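Local coordinates for protein tryptophan halogenase (Shewanella frigidimarina, PDB 2PYX) that probably acts as a flavin-dependent halogenase of the monooxygenase type, using bound FAD to halogenate tryptophan or a related substrate, at residues Gly16-Ile21 against Phe177-Thr182; Trp20-Gly24 against Cys185-Val191; Leu25-His30 against Ala372-Ala376; Glu60-Met66 against Ala364-Glu369; Asp76-Phe80 against Tyr168-Leu172. All coordinates share one frame; numbering follows the deposited sequence.

Interaction 1 of 5, residues Gly16-Ile21 against Phe177-Thr182; sequences GTAGWI and FSQLLT
Thr-182 lies over one face of the Trp-20 indole, and this pairing lies at the meeting of helices 16-31 and 174-187. Its CA sits 3.8 Å from the centroid of the Trp-20 six-membered ring and only 7° off the ring normal, a CH-pi contact. Thr-182 OG1 stands above the five-membered side of the same face, turned to the carbonyl of Ser-178, with Thr-182 OG1 to Ser-178 O at 2.8 Å; this hydroxyl therefore serves its own helix and not the indole N-H. Trp-20 CG lies anti to the carbonyl carbon (chi1 -67°), which swings the indole alongside the partner helix and sets Trp-20 CB against Leu-181 CB at 3.5 Å. Next to it, Leu-181 CD1 meets Ile-21 CG1 at 3.8 Å. One turn before Leu-181, the Phe-177 side chain crosses those of Ile-21 and Thr-17 at about a right angle, with Ile-21 CD1 4.0 Å from Phe-177 CE2. With an alanine in place of Trp-20 the ring under Thr-182 CA is gone, and a gap would probably open between the helices. The axes of the two short segments come within 8.8 Å, at 24°, nearly parallel, beside the glycine-rich turn of a Rossmann-type dinucleotide fold, where Gly-16, Thr-17 and Ala-18 are predicted to bind FAD.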
# COMPACT_ATOMS: atom_id res chain seq x y z
N GLY A 16 10.68 -8.84 9.44
CA GLY A 16 9.79 -7.71 9.21
C GLY A 16 8.51 -8.15 8.51
O GLY A 16 8.21 -9.34 8.40
N THR A 17 7.74 -7.19 8.04
CA THR A 17 6.49 -7.53 7.39
C THR A 17 6.75 -8.27 6.09
O THR A 17 5.99 -9.17 5.73
CB THR A 17 5.64 -6.29 7.11
OG1 THR A 17 6.44 -5.35 6.41
CG2 THR A 17 5.13 -5.71 8.38
N ALA A 18 7.82 -7.92 5.39
CA ALA A 18 8.11 -8.57 4.10
C ALA A 18 8.38 -10.06 4.27
O ALA A 18 7.78 -10.92 3.62
CB ALA A 18 9.27 -7.87 3.41
N GLY A 19 9.24 -10.39 5.23
CA GLY A 19 9.61 -11.76 5.44
C GLY A 19 8.52 -12.61 6.02
O GLY A 19 8.26 -13.72 5.53
N TRP A 20 7.84 -12.06 7.04
CA TRP A 20 6.81 -12.86 7.70
C TRP A 20 5.51 -12.98 6.92
O TRP A 20 4.85 -14.02 6.95
CB TRP A 20 6.55 -12.40 9.12
CG TRP A 20 7.73 -12.66 9.99
CD1 TRP A 20 8.63 -11.73 10.48
CD2 TRP A 20 8.18 -13.92 10.44
NE1 TRP A 20 9.60 -12.36 11.22
CE2 TRP A 20 9.35 -13.70 11.21
CE3 TRP A 20 7.73 -15.24 10.27
CZ2 TRP A 20 10.06 -14.75 11.80
CZ3 TRP A 20 8.41 -16.25 10.88
CH2 TRP A 20 9.58 -15.99 11.63
N ILE A 21 5.14 -11.96 6.16
CA ILE A 21 3.97 -12.15 5.29
C ILE A 21 4.27 -13.23 4.25
O ILE A 21 3.42 -14.07 3.94
CB ILE A 21 3.53 -10.83 4.63
CG1 ILE A 21 2.83 -9.95 5.68
CG2 ILE A 21 2.60 -11.09 3.42
CD1 ILE A 21 2.61 -8.51 5.21
N PHE A 177 2.92 -5.88 14.16
CA PHE A 177 2.43 -6.83 13.18
C PHE A 177 3.48 -7.92 12.89
O PHE A 177 3.17 -9.09 12.89
CB PHE A 177 2.01 -6.06 11.91
CG PHE A 177 1.32 -6.88 10.83
CD1 PHE A 177 0.58 -8.02 11.13
CD2 PHE A 177 1.37 -6.44 9.51
CE1 PHE A 177 -0.05 -8.75 10.11
CE2 PHE A 177 0.72 -7.16 8.51
CZ PHE A 177 0.03 -8.30 8.82
N SER A 178 4.72 -7.53 12.66
CA SER A 178 5.79 -8.49 12.42
C SER A 178 5.92 -9.46 13.59
O SER A 178 6.16 -10.65 13.40
CB SER A 178 7.10 -7.73 12.22
OG SER A 178 7.04 -6.98 11.03
N GLN A 179 5.77 -8.94 14.81
CA GLN A 179 5.85 -9.80 16.00
C GLN A 179 4.70 -10.80 16.06
O GLN A 179 4.89 -11.98 16.34
CB GLN A 179 5.89 -8.97 17.28
CG GLN A 179 6.13 -9.82 18.54
CD GLN A 179 7.35 -10.75 18.44
OE1 GLN A 179 8.45 -10.33 18.07
NE2 GLN A 179 7.14 -12.03 18.76
N LEU A 180 3.49 -10.33 15.77
CA LEU A 180 2.35 -11.23 15.71
C LEU A 180 2.56 -12.34 14.67
O LEU A 180 2.31 -13.50 14.92
CB LEU A 180 1.06 -10.45 15.43
CG LEU A 180 -0.24 -11.20 15.14
CD1 LEU A 180 -0.48 -12.26 16.17
CD2 LEU A 180 -1.43 -10.27 15.14
N LEU A 181 3.05 -11.96 13.50
CA LEU A 181 3.27 -12.92 12.43
C LEU A 181 4.39 -13.93 12.80
O LEU A 181 4.31 -15.11 12.48
CB LEU A 181 3.66 -12.21 11.13
CG LEU A 181 2.50 -11.45 10.48
CD1 LEU A 181 3.06 -10.55 9.39
CD2 LEU A 181 1.42 -12.40 9.94
N THR A 182 5.44 -13.44 13.47
CA THR A 182 6.51 -14.33 13.90
C THR A 182 5.95 -15.44 14.77
O THR A 182 6.25 -16.61 14.59
CB THR A 182 7.53 -13.54 14.72
OG1 THR A 182 8.18 -12.55 13.90
CG2 THR A 182 8.58 -14.49 15.33

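Interaction 2 of 5, residues Trp20-Gly24 against Cys185-Val191; sequences WITAG and CTQKLGV
Cys-185 SG is swung to the side of its backbone N (chi1 -71°), which directs the sulfur at the Gly-24 backbone while Cys-185 CB meets the Trp-20 benzo ring. The indole, with chi2 106°, reaches this end of helix 174-187 with CE3, CZ3 and CH2. Trp-20 CZ3 is 3.7 Å from Cys-185 CB, and Trp-20 CH2 lies 3.7 Å from Thr-186 CG2. The sulfur itself approaches at the ring edge: Cys-185 SG is 5.3 Å from the centroid of the Trp-20 six-membered ring and 75° off its normal, a sulfur-aromatic contact. Gly-24 permits close approach, its CA standing 3.6 Å from Cys-185 SG, where a CB would be tight against the sulfur. After the helix the chain turns back, and Val-191 adds two methyl contacts, CG2 4.1 Å from Ala-23 CB and CG1 4.0 Å from Trp-20 CZ3. A serine in place of Trp-20 takes away the benzo ring that Cys-185, Thr-186 and Val-191 share, which is likely to open a gap between the helix and the turn. Val-191 also touches Ile-45 of strand 44-49, so the contact joins the first helix of the Rossmann-type fold to the turn entering the outermost strand, 192-195, of its mixed, mainly parallel sheet.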
# COMPACT_ATOMS: atom_id res chain seq x y z
N TRP A 20 7.84 -12.06 7.04
CA TRP A 20 6.81 -12.86 7.70
C TRP A 20 5.51 -12.98 6.92
O TRP A 20 4.85 -14.02 6.95
CB TRP A 20 6.55 -12.40 9.12
CG TRP A 20 7.73 -12.66 9.99
CD1 TRP A 20 8.63 -11.73 10.48
CD2 TRP A 20 8.18 -13.92 10.44
NE1 TRP A 20 9.60 -12.36 11.22
CE2 TRP A 20 9.35 -13.70 11.21
CE3 TRP A 20 7.73 -15.24 10.27
CZ2 TRP A 20 10.06 -14.75 11.80
CZ3 TRP A 20 8.41 -16.25 10.88
CH2 TRP A 20 9.58 -15.99 11.63
N ILE A 21 5.14 -11.96 6.16
CA ILE A 21 3.97 -12.15 5.29
C ILE A 21 4.27 -13.23 4.25
O ILE A 21 3.42 -14.07 3.94
CB ILE A 21 3.53 -10.83 4.63
CG1 ILE A 21 2.83 -9.95 5.68
CG2 ILE A 21 2.60 -11.09 3.42
CD1 ILE A 21 2.61 -8.51 5.21
N THR A 22 5.49 -13.20 3.71
CA THR A 22 5.89 -14.21 2.74
C THR A 22 5.82 -15.60 3.37
O THR A 22 5.29 -16.53 2.79
CB THR A 22 7.30 -13.93 2.17
OG1 THR A 22 7.31 -12.63 1.56
CG2 THR A 22 7.70 -14.98 1.15
N ALA A 23 6.44 -15.77 4.54
CA ALA A 23 6.44 -17.07 5.20
C ALA A 23 5.02 -17.58 5.42
O ALA A 23 4.71 -18.74 5.15
CB ALA A 23 7.16 -16.96 6.53
N GLY A 24 4.15 -16.71 5.90
CA GLY A 24 2.78 -17.11 6.22
C GLY A 24 1.97 -17.49 5.01
O GLY A 24 1.24 -18.49 5.00
N CYS A 185 3.50 -17.71 12.63
CA CYS A 185 4.15 -18.54 11.63
C CYS A 185 5.00 -19.65 12.22
O CYS A 185 5.08 -20.75 11.68
CB CYS A 185 5.03 -17.72 10.71
SG CYS A 185 4.07 -16.66 9.58
N THR A 186 5.68 -19.35 13.33
CA THR A 186 6.56 -20.33 13.96
C THR A 186 5.79 -21.33 14.81
O THR A 186 6.12 -22.53 14.83
CB THR A 186 7.68 -19.66 14.79
OG1 THR A 186 7.11 -18.91 15.84
CG2 THR A 186 8.53 -18.76 13.92
N GLN A 187 4.74 -20.85 15.49
CA GLN A 187 4.01 -21.72 16.44
C GLN A 187 2.83 -22.47 15.84
O GLN A 187 2.46 -23.54 16.33
CB GLN A 187 3.56 -20.93 17.67
CG GLN A 187 4.73 -20.18 18.38
CD GLN A 187 5.95 -21.07 18.69
OE1 GLN A 187 5.85 -22.00 19.51
NE2 GLN A 187 7.09 -20.83 18.01
N LYS A 188 2.28 -21.96 14.74
CA LYS A 188 1.15 -22.58 14.12
C LYS A 188 1.40 -23.05 12.68
O LYS A 188 0.79 -24.03 12.24
CB LYS A 188 -0.03 -21.64 14.17
CG LYS A 188 -0.49 -21.28 15.61
CD LYS A 188 -1.67 -20.33 15.52
CE LYS A 188 -2.35 -20.04 16.86
NZ LYS A 188 -3.61 -19.18 16.66
N LEU A 189 2.32 -22.39 11.96
CA LEU A 189 2.55 -22.72 10.54
C LEU A 189 3.87 -23.41 10.26
O LEU A 189 4.20 -23.64 9.11
CB LEU A 189 2.41 -21.47 9.66
CG LEU A 189 1.09 -20.71 9.72
CD1 LEU A 189 1.14 -19.57 8.73
CD2 LEU A 189 -0.07 -21.61 9.43
N GLY A 190 4.62 -23.82 11.29
CA GLY A 190 5.80 -24.65 11.09
C GLY A 190 7.03 -24.02 10.44
O GLY A 190 7.93 -24.75 9.97
N VAL A 191 7.08 -22.69 10.43
CA VAL A 191 8.23 -21.97 9.89
C VAL A 191 9.40 -22.03 10.89
O VAL A 191 9.22 -21.80 12.10
CB VAL A 191 7.85 -20.53 9.54
CG1 VAL A 191 9.05 -19.74 9.04
CG2 VAL A 191 6.76 -20.59 8.45

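Interaction 3 of 5, residues Leu25-His30 against Ala372-Ala376; sequences LLAAEH and ASTLA
Leu-25 and Leu-26 pack on Ala-372 and Ala-376 where the first helix of the Rossmann-type fold, 16-31, runs beside helix 363-377. The short segments approach to 9.1 Å between axes at a signed crossing angle of -32°, and the small alanine is consistent with the 5.1 Å between Leu-26 CA and Ala-376 CA. In both leucines the first torsion keeps CG beside the backbone N, a setting from which each sends one methyl across the interface. Leu-25 CD1 meets Ala-372 CB at 3.8 Å, and Leu-26 CD2 lies 3.9 Å from Ala-376 CB while also touching Leu-375. Beyond these residues, Leu-26 rests on Ile-45 of strand 44-49 and Leu-375 on Leu-224 and Ile-226 of strand 224-227, tying both helices to the same sheet.

The polar end of the contact gathers on Ala-376 O. Glu-29 CG lies over one face of the His-30 ring, toward its rim, and the bend at chi2 sets the carboxylate beyond it; a water donates to both Glu-29 OE2 and Ala-376 O. The direct bond is His-30 NE2 to Ala-376 O, 2.8 Å long with an N-H...O angle of 148°; it uses a lone pair in the carbonyl plane, with the oxygen tilted 20° from the imidazole plane.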
# COMPACT_ATOMS: atom_id res chain seq x y z
N LEU A 25 2.08 -16.67 3.96
CA LEU A 25 1.33 -16.96 2.74
C LEU A 25 1.82 -18.27 2.07
O LEU A 25 1.02 -19.06 1.61
CB LEU A 25 1.36 -15.79 1.77
CG LEU A 25 0.52 -14.59 2.20
CD1 LEU A 25 0.80 -13.45 1.23
CD2 LEU A 25 -0.96 -14.92 2.25
N LEU A 26 3.13 -18.48 2.04
CA LEU A 26 3.66 -19.72 1.49
C LEU A 26 3.19 -20.95 2.30
O LEU A 26 2.73 -21.92 1.72
CB LEU A 26 5.19 -19.72 1.47
CG LEU A 26 5.80 -18.83 0.39
CD1 LEU A 26 7.32 -18.77 0.60
CD2 LEU A 26 5.49 -19.32 -1.01
N ALA A 27 3.35 -20.88 3.63
CA ALA A 27 3.00 -22.02 4.48
C ALA A 27 1.52 -22.30 4.40
O ALA A 27 1.10 -23.45 4.29
CB ALA A 27 3.42 -21.75 5.93
N ALA A 28 0.70 -21.26 4.45
CA ALA A 28 -0.74 -21.46 4.44
C ALA A 28 -1.20 -22.09 3.12
O ALA A 28 -2.08 -22.97 3.08
CB ALA A 28 -1.48 -20.15 4.71
N GLU A 29 -0.62 -21.64 2.01
CA GLU A 29 -1.04 -22.13 0.69
C GLU A 29 -0.64 -23.58 0.45
O GLU A 29 -1.41 -24.31 -0.15
CB GLU A 29 -0.51 -21.22 -0.44
CG GLU A 29 -0.80 -21.68 -1.83
CD GLU A 29 -2.27 -21.68 -2.20
OE1 GLU A 29 -3.14 -21.25 -1.41
OE2 GLU A 29 -2.57 -22.13 -3.33
N HIS A 30 0.55 -23.97 0.91
CA HIS A 30 1.08 -25.30 0.55
C HIS A 30 1.07 -26.35 1.65
O HIS A 30 1.03 -27.55 1.35
CB HIS A 30 2.50 -25.15 0.01
CG HIS A 30 2.52 -24.45 -1.31
ND1 HIS A 30 2.20 -25.08 -2.49
CD2 HIS A 30 2.68 -23.14 -1.60
CE1 HIS A 30 2.21 -24.19 -3.46
NE2 HIS A 30 2.47 -23.00 -2.95
N ALA A 372 4.36 -12.00 -2.65
CA ALA A 372 4.29 -13.23 -1.86
C ALA A 372 3.13 -14.11 -2.31
O ALA A 372 3.28 -15.33 -2.43
CB ALA A 372 4.19 -12.89 -0.37
N SER A 373 1.97 -13.50 -2.51
CA SER A 373 0.82 -14.29 -2.94
C SER A 373 1.06 -14.87 -4.35
O SER A 373 0.67 -16.01 -4.62
CB SER A 373 -0.49 -13.47 -2.90
OG SER A 373 -0.47 -12.37 -3.79
N THR A 374 1.69 -14.10 -5.23
CA THR A 374 1.99 -14.57 -6.56
C THR A 374 2.95 -15.73 -6.51
O THR A 374 2.74 -16.73 -7.19
CB THR A 374 2.57 -13.41 -7.40
OG1 THR A 374 1.53 -12.43 -7.52
CG2 THR A 374 2.95 -13.87 -8.76
N LEU A 375 3.99 -15.63 -5.70
CA LEU A 375 4.93 -16.75 -5.57
C LEU A 375 4.21 -17.97 -5.03
O LEU A 375 4.42 -19.09 -5.52
CB LEU A 375 6.07 -16.35 -4.65
CG LEU A 375 7.04 -17.47 -4.32
CD1 LEU A 375 7.73 -17.98 -5.61
CD2 LEU A 375 8.04 -17.01 -3.30
N ALA A 376 3.37 -17.80 -4.02
CA ALA A 376 2.65 -18.92 -3.46
C ALA A 376 1.73 -19.58 -4.50
O ALA A 376 1.59 -20.82 -4.53
CB ALA A 376 1.84 -18.47 -2.25
O HOH W 1 -0.63 -22.73 -5.42

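Interaction 4 of 5, residues Glu60-Met66 against Ala364-Glu369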
# COMPACT_ATOMS: atom_id res chain seq x y z
N GLU A 60 1.70 2.55 9.59
CA GLU A 60 1.68 2.25 8.17
C GLU A 60 0.27 1.90 7.76
O GLU A 60 -0.50 1.41 8.59
CB GLU A 60 2.59 1.05 7.90
CG GLU A 60 2.86 0.86 6.44
CD GLU A 60 4.04 -0.07 6.17
OE1 GLU A 60 4.64 -0.54 7.15
OE2 GLU A 60 4.37 -0.29 4.98
N GLY A 61 -0.08 2.22 6.52
CA GLY A 61 -1.37 1.87 5.95
C GLY A 61 -1.32 0.67 5.01
O GLY A 61 -0.29 0.33 4.40
N THR A 62 -2.50 0.07 4.83
CA THR A 62 -2.69 -1.05 3.92
C THR A 62 -3.82 -0.79 2.95
O THR A 62 -4.54 0.20 3.05
CB THR A 62 -3.00 -2.37 4.66
OG1 THR A 62 -4.40 -2.49 4.91
CG2 THR A 62 -2.27 -2.46 5.94
N TRP A 63 -3.94 -1.70 2.00
CA TRP A 63 -5.07 -1.75 1.07
C TRP A 63 -6.03 -2.82 1.61
O TRP A 63 -5.70 -3.57 2.54
CB TRP A 63 -4.60 -2.00 -0.40
CG TRP A 63 -4.15 -0.71 -1.07
CD1 TRP A 63 -3.03 0.01 -0.78
CD2 TRP A 63 -4.85 0.04 -2.09
NE1 TRP A 63 -2.97 1.14 -1.56
CE2 TRP A 63 -4.07 1.18 -2.37
CE3 TRP A 63 -6.03 -0.14 -2.79
CZ2 TRP A 63 -4.47 2.15 -3.29
CZ3 TRP A 63 -6.40 0.78 -3.72
CH2 TRP A 63 -5.64 1.91 -3.97
N PRO A 64 -7.22 -2.90 1.02
CA PRO A 64 -8.16 -3.92 1.45
C PRO A 64 -7.70 -5.35 1.25
O PRO A 64 -8.24 -6.24 1.91
CB PRO A 64 -9.39 -3.63 0.60
CG PRO A 64 -9.31 -2.16 0.26
CD PRO A 64 -7.82 -1.94 0.08
N SER A 65 -6.72 -5.55 0.38
CA SER A 65 -6.10 -6.86 0.20
C SER A 65 -5.63 -7.47 1.52
O SER A 65 -5.62 -8.71 1.68
CB SER A 65 -4.92 -6.72 -0.75
OG SER A 65 -4.07 -5.66 -0.33
N MSE A 66 -5.29 -6.62 2.50
CA MSE A 66 -4.73 -7.11 3.75
C MSE A 66 -5.75 -7.94 4.51
O MSE A 66 -5.39 -8.87 5.23
CB MSE A 66 -4.25 -5.97 4.61
CG MSE A 66 -3.45 -6.41 5.82
SE MSE A 66 -1.89 -7.54 5.46
CE MSE A 66 -0.72 -6.16 4.79
N ALA A 364 3.58 0.03 -0.37
CA ALA A 364 4.62 -0.87 0.16
C ALA A 364 4.08 -2.24 0.60
O ALA A 364 4.58 -3.29 0.14
CB ALA A 364 5.40 -0.23 1.27
N LEU A 365 3.10 -2.25 1.51
CA LEU A 365 2.54 -3.57 1.93
C LEU A 365 1.77 -4.24 0.78
O LEU A 365 1.78 -5.47 0.65
CB LEU A 365 1.68 -3.43 3.17
CG LEU A 365 2.48 -3.30 4.46
CD1 LEU A 365 1.56 -2.86 5.61
CD2 LEU A 365 3.18 -4.60 4.80
N ALA A 366 1.11 -3.46 -0.06
CA ALA A 366 0.40 -4.03 -1.23
C ALA A 366 1.34 -4.81 -2.13
O ALA A 366 0.98 -5.88 -2.64
CB ALA A 366 -0.23 -2.90 -2.03
N LEU A 367 2.54 -4.28 -2.37
CA LEU A 367 3.54 -4.99 -3.21
C LEU A 367 4.06 -6.25 -2.51
O LEU A 367 4.29 -7.26 -3.17
CB LEU A 367 4.69 -4.07 -3.57
CG LEU A 367 4.39 -3.02 -4.64
CD1 LEU A 367 5.46 -1.92 -4.65
CD2 LEU A 367 4.28 -3.76 -5.99
N ILE A 368 4.29 -6.18 -1.20
CA ILE A 368 4.67 -7.36 -0.45
C ILE A 368 3.60 -8.47 -0.63
O ILE A 368 3.90 -9.65 -0.95
CB ILE A 368 4.92 -7.02 1.03
CG1 ILE A 368 6.24 -6.29 1.18
CG2 ILE A 368 4.91 -8.27 1.88
CD1 ILE A 368 6.38 -5.56 2.53
N GLU A 369 2.33 -8.11 -0.41
CA GLU A 369 1.24 -9.08 -0.55
C GLU A 369 1.18 -9.62 -1.97
O GLU A 369 0.97 -10.80 -2.16
CB GLU A 369 -0.08 -8.39 -0.24
CG GLU A 369 -0.32 -7.90 1.17
CD GLU A 369 -1.70 -7.25 1.20
OE1 GLU A 369 -2.68 -7.98 1.36
OE2 GLU A 369 -1.81 -6.02 0.98
O HOH W 2 2.24 0.06 3.25
O HOH W 3 -0.07 -1.09 1.48
O HOH W 4 -1.70 -3.43 1.73
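Glu-60 and Leu-365 meet where strand 60-61, passing through a loop into helix 65-73, runs beside helix 363-377, near the centre of the chain. The fold is that of the FAD-dependent tryptophan halogenases, and the contact adjoins predicted sites: in the conformer given, Trp-63 NE1 bonds to the carbonyl of Glu-361, a predicted tryptophan-binding residue, and Thr-62 O is hydrogen-bonded to Lys-89 NZ of the predicted active-site lysine.

The apolar contacts gather on Leu-365. Its CD1 methyl lies 3.9 Å from Thr-62 CG2, while the side chain of Glu-60, stretched out from a first torsion of -168° that turns CG away from the backbone N, crosses it so that the carboxylate lies against Leu-365 CG and CD1, with Glu-60 OE2 3.6 Å from Leu-365 CG. From the other end, selenomethionine Met-66 curls through chi2 and chi3 to bring CE within 4.0 Å of Leu-365 CB.

Three waters bridge the two segments. One accepts from Leu-365 N, with Glu-60 OE2 and Gly-61 O close by; another accepts from Ala-366 N, near Gly-61 O; a third takes the Trp-63 N-H and donates to Glu-369 OE2.

The direct polar bond belongs to the buried Glu-369. Its OE1 is hydrogen-bonded to Thr-69 OG1 of helix 65-73. Its OE2 receives the hydroxyl of Ser-65: Ser-65 OG to Glu-369 OE2 is 2.6 Å, with the donor on the syn side, 29° out of the carboxylate plane.

Interaction 5 of 5, residues Asp76-Phe80 against Tyr168-Leu172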
# COMPACT_ATOMS: atom_id res chain seq x y z
N ASP A 76 -6.85 -14.13 13.32
CA ASP A 76 -8.15 -13.66 13.78
C ASP A 76 -8.14 -12.12 13.77
O ASP A 76 -7.20 -11.49 14.24
CB ASP A 76 -8.39 -14.24 15.17
CG ASP A 76 -9.66 -13.76 15.82
OD1 ASP A 76 -9.73 -12.57 16.22
OD2 ASP A 76 -10.58 -14.59 15.98
N GLU A 77 -9.20 -11.50 13.24
CA GLU A 77 -9.22 -10.06 13.09
C GLU A 77 -9.17 -9.36 14.42
O GLU A 77 -8.55 -8.29 14.56
CB GLU A 77 -10.44 -9.56 12.31
CG GLU A 77 -10.21 -8.10 11.85
CD GLU A 77 -11.33 -7.51 11.00
OE1 GLU A 77 -12.49 -7.97 11.08
OE2 GLU A 77 -11.07 -6.56 10.20
N ASN A 78 -9.85 -9.91 15.42
CA ASN A 78 -9.81 -9.27 16.74
C ASN A 78 -8.38 -9.30 17.31
O ASN A 78 -7.90 -8.29 17.83
CB ASN A 78 -10.80 -9.92 17.71
CG ASN A 78 -12.23 -9.86 17.19
OD1 ASN A 78 -12.67 -8.82 16.69
ND2 ASN A 78 -12.96 -10.97 17.32
N ASP A 79 -7.73 -10.45 17.21
CA ASP A 79 -6.35 -10.60 17.65
C ASP A 79 -5.44 -9.58 16.93
O ASP A 79 -4.63 -8.91 17.54
CB ASP A 79 -5.83 -12.01 17.34
CG ASP A 79 -6.43 -13.09 18.22
OD1 ASP A 79 -7.09 -12.79 19.24
OD2 ASP A 79 -6.22 -14.27 17.89
N PHE A 80 -5.59 -9.48 15.61
CA PHE A 80 -4.81 -8.52 14.83
C PHE A 80 -5.00 -7.08 15.32
O PHE A 80 -4.04 -6.33 15.57
CB PHE A 80 -5.19 -8.65 13.33
CG PHE A 80 -4.63 -7.54 12.48
CD1 PHE A 80 -3.28 -7.52 12.13
CD2 PHE A 80 -5.44 -6.50 12.03
CE1 PHE A 80 -2.77 -6.48 11.38
CE2 PHE A 80 -4.93 -5.47 11.29
CZ PHE A 80 -3.59 -5.45 10.94
N TYR A 168 -12.48 -1.83 3.27
CA TYR A 168 -11.51 -1.24 4.16
C TYR A 168 -10.22 -2.02 4.18
O TYR A 168 -10.19 -3.22 3.91
CB TYR A 168 -12.05 -1.11 5.58
CG TYR A 168 -12.26 -2.40 6.35
CD1 TYR A 168 -13.46 -3.11 6.26
CD2 TYR A 168 -11.28 -2.90 7.20
CE1 TYR A 168 -13.66 -4.27 6.95
CE2 TYR A 168 -11.47 -4.06 7.90
CZ TYR A 168 -12.66 -4.77 7.77
OH TYR A 168 -12.84 -5.94 8.50
N GLY A 169 -9.14 -1.28 4.46
CA GLY A 169 -7.88 -1.84 4.94
C GLY A 169 -7.61 -1.31 6.34
O GLY A 169 -8.54 -0.97 7.09
N TYR A 170 -6.34 -1.19 6.69
CA TYR A 170 -5.95 -0.82 8.04
C TYR A 170 -4.87 0.26 8.11
O TYR A 170 -4.09 0.45 7.19
CB TYR A 170 -5.43 -2.05 8.81
CG TYR A 170 -6.37 -3.24 8.79
CD1 TYR A 170 -7.41 -3.34 9.71
CD2 TYR A 170 -6.18 -4.26 7.87
CE1 TYR A 170 -8.26 -4.45 9.70
CE2 TYR A 170 -7.02 -5.36 7.84
CZ TYR A 170 -8.05 -5.44 8.76
OH TYR A 170 -8.87 -6.55 8.75
N HIS A 171 -4.84 0.93 9.26
CA HIS A 171 -3.64 1.58 9.78
C HIS A 171 -3.12 0.67 10.89
O HIS A 171 -3.92 0.19 11.71
CB HIS A 171 -3.98 2.94 10.36
CG HIS A 171 -4.51 3.92 9.36
ND1 HIS A 171 -5.66 4.66 9.58
CD2 HIS A 171 -4.03 4.32 8.16
CE1 HIS A 171 -5.87 5.44 8.54
NE2 HIS A 171 -4.90 5.25 7.66
N LEU A 172 -1.81 0.46 10.94
CA LEU A 172 -1.23 -0.50 11.89
C LEU A 172 0.16 -0.09 12.33
O LEU A 172 0.80 0.74 11.69
CB LEU A 172 -1.22 -1.92 11.29
CG LEU A 172 -0.47 -2.14 9.96
CD1 LEU A 172 1.07 -2.28 10.10
CD2 LEU A 172 -0.99 -3.37 9.20
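Phe-80, Glu-77 and Tyr-170 bury the most surface in this contact, and they join the first turn of helix 77-83 to strand 169-172. Phe-80 points its edge at the face of Tyr-170: Phe-80 CE2 stands over the centre of the phenol ring, 3.6 Å from Tyr-170 CD1, with the centroids 4.8 Å apart and the planes at 65°, a T-shaped stack. The first torsion of Phe-80 sets CG opposite the backbone N, which carries the ring away from its helix toward the strand. At the same edge, Phe-80 CZ meets Leu-172 CD2 at 3.8 Å, close to the plane of the ring.

Glu-77 extends fully and delivers one oxygen to two tyrosines. Tyr-168 OH donates to Glu-77 OE2 at 2.5 Å on the syn lone pair, with carboxylate and ring nearly coplanar (13°). Tyr-170 OH reaches Glu-77 OE2 at 2.6 Å from the anti side, tilted well out of the carboxylate plane, and its ring is turned 89° to the carboxylate. The two short bonds hold both phenol groups, and the second carboxylate oxygen, OE1, forms a salt bridge with Lys-155 and accepts from Tyr-162 N. These partners would be expected to stabilise a buried negative charge.

The helix start is itself capped by Asp-76, whose OD1 accepts from Asp-79 N at 3.1 Å. The contact is thus an N-capped helix packed against a strand of the halogenase's mixed sheet, between strands 60-61 and 87-95, the latter carrying Lys-89, the predicted active-site residue.

How the interactions relate
Helix 16-31 carries interactions 1, 2 and 3 in order along its length. The first two face helix 174-187 and the turn after it, with centres 9 Å apart. The third faces helix 363-377, and its centre is 14 Å from that of interaction 1. Interaction 4 uses an earlier part of helix 363-377 and touches interaction 1 through Thr-17 on Leu-365 and Phe-177 on Met-66. Interaction 5 lies 12 Å from interaction 4, centre to centre, and shares its sheet, where strands 60-61 and 169-172 pair; Phe-80 also meets Phe-177 of interaction 1. Segments far apart in sequence thus bring the predicted FAD-binding turn and the sheet bearing the predicted active-site lysine together in one fold.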